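Local coordinates for protein terminal oxygenase component of carbazole 1,9a-dioxygenase (Sphingomonas, PDB 3GKQ) that is the terminal oxygenase component of carbazole 1,9a-dioxygenase, probably passing electrons from a Rieske [2Fe-2S] cluster to a non-heme iron that activates dioxygen, at residues Leu57-Ile68 with Thr99-Leu107. Residues are numbered along the deposited sequence; the frame is centred on the assembly and turned at random.
Sequences LLNRVDGVVHAI and TYRWDNGKL
In the Rieske domain, the antiparallel hairpin 57-68, closed by a type I' turn from Val61 to Val64, meets the turn that follows strand 98-101 where His66 and Trp102 bring their CA atoms within 5.9 Å. With CG anti to its own carbonyl carbon (chi1 -70°), Trp102 lays its broad indole against the hairpin. Asn59 CB sits over the six-membered ring, 3.4 Å from the centroid and 4° off the normal, a CH-pi contact. Asn59 CG, anti to its backbone N, carries ND2 over the same face, amide and ring planes 56° apart. Around this centre Leu57 CD1 approaches Trp102 CH2, Ile68 CD1 lies 3.6 Å from Trp102 CZ3, and Val61 CG2 lies more loosely by Trp102 CD1, branched side chains fitting the indole's contour. Replacing Trp102 by an alanine would probably leave Asn59 CB, Leu57 CD1 and Ile68 CD1 facing a gap. At the solvent side, the His66 ring takes Asp103 CA over one face, while Arg101 grips the Asp103 carboxylate side-on in a salt bridge, NE to OD1 and NH2 to OD2. Gly105, whose positive phi favours glycine, lies by Ile68 CG2. Two waters also bridge the segments: one bonds His66 ND1 and donates to Asp103 O, and the other donates to Ala67 O and, at 2.7 Å, to Trp102 O.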
ATOM      1  N   LEU A  57     -22.571  13.955  -1.885  1.00 28.96           N
ATOM      2  CA  LEU A  57     -22.431  15.209  -1.150  1.00 29.61           C
ATOM      3  C   LEU A  57     -23.803  15.594  -0.602  1.00 29.11           C
ATOM      4  O   LEU A  57     -24.772  15.715  -1.357  1.00 28.39           O
ATOM      5  CB  LEU A  57     -21.921  16.331  -2.061  1.00 29.97           C
ATOM      6  CG  LEU A  57     -20.828  17.263  -1.513  1.00 34.31           C
ATOM      7  CD1 LEU A  57     -20.892  18.579  -2.276  1.00 31.34           C
ATOM      8  CD2 LEU A  57     -20.988  17.513  -0.017  1.00 30.96           C
ATOM      9  N   LEU A  58     -23.878  15.784   0.708  1.00 29.12           N
ATOM     10  CA  LEU A  58     -25.135  16.144   1.355  1.00 30.22           C
ATOM     11  C   LEU A  58     -25.158  17.614   1.771  1.00 31.35           C
ATOM     12  O   LEU A  58     -24.119  18.219   2.013  1.00 31.42           O
ATOM     13  CB  LEU A  58     -25.342  15.292   2.610  1.00 30.90           C
ATOM     14  CG  LEU A  58     -25.191  13.772   2.526  1.00 28.99           C
ATOM     15  CD1 LEU A  58     -25.291  13.189   3.933  1.00 28.26           C
ATOM     16  CD2 LEU A  58     -26.254  13.191   1.618  1.00 29.05           C
ATOM     17  N   ASN A  59     -26.356  18.178   1.853  1.00 33.67           N
ATOM     18  CA  ASN A  59     -26.520  19.555   2.292  1.00 34.79           C
ATOM     19  C   ASN A  59     -27.960  19.764   2.719  1.00 35.54           C
ATOM     20  O   ASN A  59     -28.872  19.102   2.217  1.00 36.33           O
ATOM     21  CB  ASN A  59     -26.153  20.552   1.189  1.00 34.31           C
ATOM     22  CG  ASN A  59     -26.086  21.986   1.703  1.00 35.67           C
ATOM     23  OD1 ASN A  59     -25.754  22.225   2.870  1.00 35.20           O
ATOM     24  ND2 ASN A  59     -26.381  22.946   0.833  1.00 34.28           N
ATOM     25  N   ARG A  60     -28.151  20.671   3.667  1.00 35.38           N
ATOM     26  CA  ARG A  60     -29.479  20.984   4.165  1.00 36.30           C
ATOM     27  C   ARG A  60     -29.817  22.408   3.739  1.00 36.84           C
ATOM     28  O   ARG A  60     -29.133  23.362   4.116  1.00 35.79           O
ATOM     29  CB  ARG A  60     -29.500  20.844   5.687  1.00 35.83           C
ATOM     30  CG  ARG A  60     -30.787  21.278   6.351  1.00 37.57           C
ATOM     31  CD  ARG A  60     -30.848  20.737   7.767  1.00 39.02           C
ATOM     32  NE  ARG A  60     -31.880  19.717   7.862  1.00 42.47           N
ATOM     33  CZ  ARG A  60     -31.704  18.501   8.363  1.00 40.73           C
ATOM     34  NH1 ARG A  60     -30.523  18.118   8.829  1.00 40.27           N
ATOM     35  NH2 ARG A  60     -32.725  17.666   8.391  1.00 43.34           N
ATOM     36  N   VAL A  61     -30.859  22.535   2.924  1.00 38.75           N
ATOM     37  CA  VAL A  61     -31.299  23.832   2.420  1.00 38.92           C
ATOM     38  C   VAL A  61     -32.740  24.058   2.856  1.00 39.85           C
ATOM     39  O   VAL A  61     -33.639  23.299   2.484  1.00 39.27           O
ATOM     40  CB  VAL A  61     -31.218  23.881   0.882  1.00 38.38           C
ATOM     41  CG1 VAL A  61     -31.601  25.268   0.384  1.00 38.26           C
ATOM     42  CG2 VAL A  61     -29.811  23.519   0.429  1.00 38.67           C
ATOM     43  N   ASP A  62     -32.952  25.114   3.636  1.00 41.36           N
ATOM     44  CA  ASP A  62     -34.275  25.427   4.156  1.00 42.10           C
ATOM     45  C   ASP A  62     -34.809  24.212   4.903  1.00 40.49           C
ATOM     46  O   ASP A  62     -35.946  23.789   4.698  1.00 40.21           O
ATOM     47  CB  ASP A  62     -35.236  25.821   3.028  1.00 45.16           C
ATOM     48  CG  ASP A  62     -34.836  27.121   2.350  1.00 49.66           C
ATOM     49  OD1 ASP A  62     -34.350  28.033   3.057  1.00 51.70           O
ATOM     50  OD2 ASP A  62     -35.017  27.238   1.117  1.00 52.21           O
ATOM     51  N   GLY A  63     -33.960  23.645   5.756  1.00 39.87           N
ATOM     52  CA  GLY A  63     -34.349  22.493   6.548  1.00 39.19           C
ATOM     53  C   GLY A  63     -34.466  21.162   5.824  1.00 39.36           C
ATOM     54  O   GLY A  63     -34.640  20.132   6.471  1.00 38.38           O
ATOM     55  N   VAL A  64     -34.365  21.166   4.497  1.00 38.30           N
ATOM     56  CA  VAL A  64     -34.487  19.928   3.727  1.00 38.22           C
ATOM     57  C   VAL A  64     -33.141  19.375   3.253  1.00 37.06           C
ATOM     58  O   VAL A  64     -32.343  20.091   2.647  1.00 35.86           O
ATOM     59  CB  VAL A  64     -35.397  20.134   2.497  1.00 39.03           C
ATOM     60  CG1 VAL A  64     -35.548  18.826   1.732  1.00 39.89           C
ATOM     61  CG2 VAL A  64     -36.762  20.642   2.943  1.00 40.88           C
ATOM     62  N   VAL A  65     -32.903  18.092   3.528  1.00 35.54           N
ATOM     63  CA  VAL A  65     -31.652  17.444   3.136  1.00 33.99           C
ATOM     64  C   VAL A  65     -31.666  17.006   1.679  1.00 32.00           C
ATOM     65  O   VAL A  65     -32.609  16.366   1.220  1.00 32.46           O
ATOM     66  CB  VAL A  65     -31.353  16.191   4.008  1.00 34.82           C
ATOM     67  CG1 VAL A  65     -30.020  15.562   3.586  1.00 32.50           C
ATOM     68  CG2 VAL A  65     -31.308  16.571   5.477  1.00 34.16           C
ATOM     69  N   HIS A  66     -30.614  17.370   0.954  1.00 31.16           N
ATOM     70  CA  HIS A  66     -30.482  16.991  -0.447  1.00 31.59           C
ATOM     71  C   HIS A  66     -29.180  16.214  -0.608  1.00 31.31           C
ATOM     72  O   HIS A  66     -28.241  16.395   0.170  1.00 30.43           O
ATOM     73  CB  HIS A  66     -30.470  18.231  -1.343  1.00 32.73           C
ATOM     74  CG  HIS A  66     -31.767  18.979  -1.345  1.00 34.83           C
ATOM     75  ND1 HIS A  66     -32.933  18.443  -1.849  1.00 35.51           N
ATOM     76  CD2 HIS A  66     -32.086  20.210  -0.883  1.00 35.56           C
ATOM     77  CE1 HIS A  66     -33.916  19.312  -1.697  1.00 35.75           C
ATOM     78  NE2 HIS A  66     -33.430  20.393  -1.113  1.00 36.03           N
ATOM     79  N   ALA A  67     -29.134  15.347  -1.614  1.00 30.86           N
ATOM     80  CA  ALA A  67     -27.954  14.529  -1.869  1.00 29.00           C
ATOM     81  C   ALA A  67     -27.665  14.441  -3.367  1.00 27.04           C
ATOM     82  O   ALA A  67     -28.539  14.091  -4.155  1.00 25.89           O
ATOM     83  CB  ALA A  67     -28.166  13.133  -1.291  1.00 28.51           C
ATOM     84  N   ILE A  68     -26.431  14.760  -3.744  1.00 26.23           N
ATOM     85  CA  ILE A  68     -26.006  14.726  -5.136  1.00 26.73           C
ATOM     86  C   ILE A  68     -24.676  13.982  -5.258  1.00 26.13           C
ATOM     87  O   ILE A  68     -23.936  13.847  -4.279  1.00 25.47           O
ATOM     88  CB  ILE A  68     -25.786  16.157  -5.696  1.00 27.82           C
ATOM     89  CG1 ILE A  68     -24.725  16.876  -4.852  1.00 27.66           C
ATOM     90  CG2 ILE A  68     -27.107  16.939  -5.700  1.00 27.82           C
ATOM     91  CD1 ILE A  68     -24.334  18.263  -5.358  1.00 29.28           C
ATOM     92  N   THR A  99     -22.197  25.246 -12.144  1.00 27.14           N
ATOM     93  CA  THR A  99     -23.113  25.380 -11.014  1.00 27.63           C
ATOM     94  C   THR A  99     -24.346  24.490 -11.086  1.00 27.71           C
ATOM     95  O   THR A  99     -25.082  24.512 -12.070  1.00 28.22           O
ATOM     96  CB  THR A  99     -23.527  26.864 -10.882  1.00 28.18           C
ATOM     97  OG1 THR A  99     -22.343  27.661 -10.745  1.00 29.87           O
ATOM     98  CG2 THR A  99     -24.427  27.084  -9.673  1.00 26.02           C
ATOM     99  N   TYR A 100     -24.562  23.718 -10.021  1.00 28.60           N
ATOM    100  CA  TYR A 100     -25.675  22.776  -9.946  1.00 27.24           C
ATOM    101  C   TYR A 100     -26.624  23.039  -8.781  1.00 27.09           C
ATOM    102  O   TYR A 100     -26.200  23.481  -7.717  1.00 27.39           O
ATOM    103  CB  TYR A 100     -25.146  21.340  -9.787  1.00 28.04           C
ATOM    104  CG  TYR A 100     -23.964  20.964 -10.663  1.00 27.41           C
ATOM    105  CD1 TYR A 100     -22.660  21.302 -10.297  1.00 26.74           C
ATOM    106  CD2 TYR A 100     -24.150  20.237 -11.837  1.00 25.06           C
ATOM    107  CE1 TYR A 100     -21.567  20.912 -11.084  1.00 26.39           C
ATOM    108  CE2 TYR A 100     -23.071  19.846 -12.626  1.00 25.98           C
ATOM    109  CZ  TYR A 100     -21.786  20.182 -12.246  1.00 25.58           C
ATOM    110  OH  TYR A 100     -20.726  19.779 -13.028  1.00 24.82           O
ATOM    111  N   ARG A 101     -27.903  22.735  -8.979  1.00 27.37           N
ATOM    112  CA  ARG A 101     -28.895  22.895  -7.919  1.00 28.89           C
ATOM    113  C   ARG A 101     -28.886  21.645  -7.044  1.00 30.93           C
ATOM    114  O   ARG A 101     -28.782  20.521  -7.555  1.00 29.06           O
ATOM    115  CB  ARG A 101     -30.302  23.069  -8.502  1.00 31.58           C
ATOM    116  CG  ARG A 101     -30.593  24.433  -9.133  1.00 32.48           C
ATOM    117  CD  ARG A 101     -32.050  24.498  -9.584  1.00 34.06           C
ATOM    118  NE  ARG A 101     -32.981  24.315  -8.470  1.00 32.58           N
ATOM    119  CZ  ARG A 101     -33.407  25.291  -7.670  1.00 34.87           C
ATOM    120  NH1 ARG A 101     -32.996  26.539  -7.853  1.00 34.35           N
ATOM    121  NH2 ARG A 101     -34.243  25.020  -6.677  1.00 33.69           N
ATOM    122  N   TRP A 102     -29.012  21.840  -5.734  1.00 30.61           N
ATOM    123  CA  TRP A 102     -29.031  20.725  -4.798  1.00 31.33           C
ATOM    124  C   TRP A 102     -30.260  19.840  -4.954  1.00 33.33           C
ATOM    125  O   TRP A 102     -30.162  18.613  -4.862  1.00 32.66           O
ATOM    126  CB  TRP A 102     -28.984  21.222  -3.349  1.00 29.49           C
ATOM    127  CG  TRP A 102     -27.682  21.818  -2.933  1.00 30.19           C
ATOM    128  CD1 TRP A 102     -27.380  23.146  -2.830  1.00 29.55           C
ATOM    129  CD2 TRP A 102     -26.500  21.106  -2.543  1.00 31.45           C
ATOM    130  NE1 TRP A 102     -26.082  23.308  -2.397  1.00 29.50           N
ATOM    131  CE2 TRP A 102     -25.518  22.070  -2.214  1.00 30.69           C
ATOM    132  CE3 TRP A 102     -26.172  19.744  -2.440  1.00 32.96           C
ATOM    133  CZ2 TRP A 102     -24.232  21.718  -1.791  1.00 32.39           C
ATOM    134  CZ3 TRP A 102     -24.887  19.393  -2.017  1.00 32.30           C
ATOM    135  CH2 TRP A 102     -23.936  20.377  -1.700  1.00 31.70           C
ATOM    136  N   ASP A 103     -31.420  20.450  -5.193  1.00 33.28           N
ATOM    137  CA  ASP A 103     -32.645  19.668  -5.298  1.00 34.33           C
ATOM    138  C   ASP A 103     -32.781  18.754  -6.511  1.00 33.95           C
ATOM    139  O   ASP A 103     -33.398  17.697  -6.406  1.00 34.41           O
ATOM    140  CB  ASP A 103     -33.889  20.572  -5.169  1.00 36.16           C
ATOM    141  CG  ASP A 103     -33.981  21.635  -6.254  1.00 37.80           C
ATOM    142  OD1 ASP A 103     -33.120  21.683  -7.155  1.00 38.13           O
ATOM    143  OD2 ASP A 103     -34.942  22.431  -6.197  1.00 38.31           O
ATOM    144  N   ASN A 104     -32.205  19.130  -7.647  1.00 32.92           N
ATOM    145  CA  ASN A 104     -32.315  18.282  -8.831  1.00 32.50           C
ATOM    146  C   ASN A 104     -31.000  18.042  -9.571  1.00 30.73           C
ATOM    147  O   ASN A 104     -30.993  17.431 -10.636  1.00 29.89           O
ATOM    148  CB  ASN A 104     -33.353  18.858  -9.809  1.00 34.30           C
ATOM    149  CG  ASN A 104     -33.003  20.260 -10.280  1.00 35.53           C
ATOM    150  OD1 ASN A 104     -31.848  20.684 -10.216  1.00 33.75           O
ATOM    151  ND2 ASN A 104     -34.005  20.983 -10.772  1.00 36.66           N
ATOM    152  N   GLY A 105     -29.896  18.523  -9.005  1.00 29.68           N
ATOM    153  CA  GLY A 105     -28.593  18.339  -9.624  1.00 30.08           C
ATOM    154  C   GLY A 105     -28.376  18.990 -10.984  1.00 30.21           C
ATOM    155  O   GLY A 105     -27.307  18.840 -11.580  1.00 28.63           O
ATOM    156  N   LYS A 106     -29.366  19.730 -11.472  1.00 30.09           N
ATOM    157  CA  LYS A 106     -29.257  20.368 -12.786  1.00 31.25           C
ATOM    158  C   LYS A 106     -28.164  21.430 -12.936  1.00 29.53           C
ATOM    159  O   LYS A 106     -27.967  22.270 -12.055  1.00 28.66           O
ATOM    160  CB  LYS A 106     -30.601  20.984 -13.180  1.00 34.35           C
ATOM    161  CG  LYS A 106     -30.557  21.745 -14.502  1.00 41.27           C
ATOM    162  CD  LYS A 106     -31.883  22.444 -14.794  1.00 47.43           C
ATOM    163  CE  LYS A 106     -31.800  23.283 -16.068  1.00 49.30           C
ATOM    164  NZ  LYS A 106     -31.559  22.444 -17.275  1.00 53.19           N
ATOM    165  N   LEU A 107     -27.455  21.375 -14.063  1.00 28.33           N
ATOM    166  CA  LEU A 107     -26.409  22.342 -14.372  1.00 30.82           C
ATOM    167  C   LEU A 107     -27.173  23.571 -14.864  1.00 32.32           C
ATOM    168  O   LEU A 107     -27.548  23.647 -16.034  1.00 32.33           O
ATOM    169  CB  LEU A 107     -25.508  21.813 -15.487  1.00 28.80           C
ATOM    170  CG  LEU A 107     -24.387  22.730 -15.981  1.00 29.66           C
ATOM    171  CD1 LEU A 107     -23.416  23.023 -14.847  1.00 27.69           C
ATOM    172  CD2 LEU A 107     -23.663  22.069 -17.146  1.00 29.63           C
TER
HETATM  173  O   HOH W   1     -33.429  16.383  -3.833  1.00 48.40           O
HETATM  174  O   HOH W   2     -30.600  15.946  -4.745  1.00 38.64           O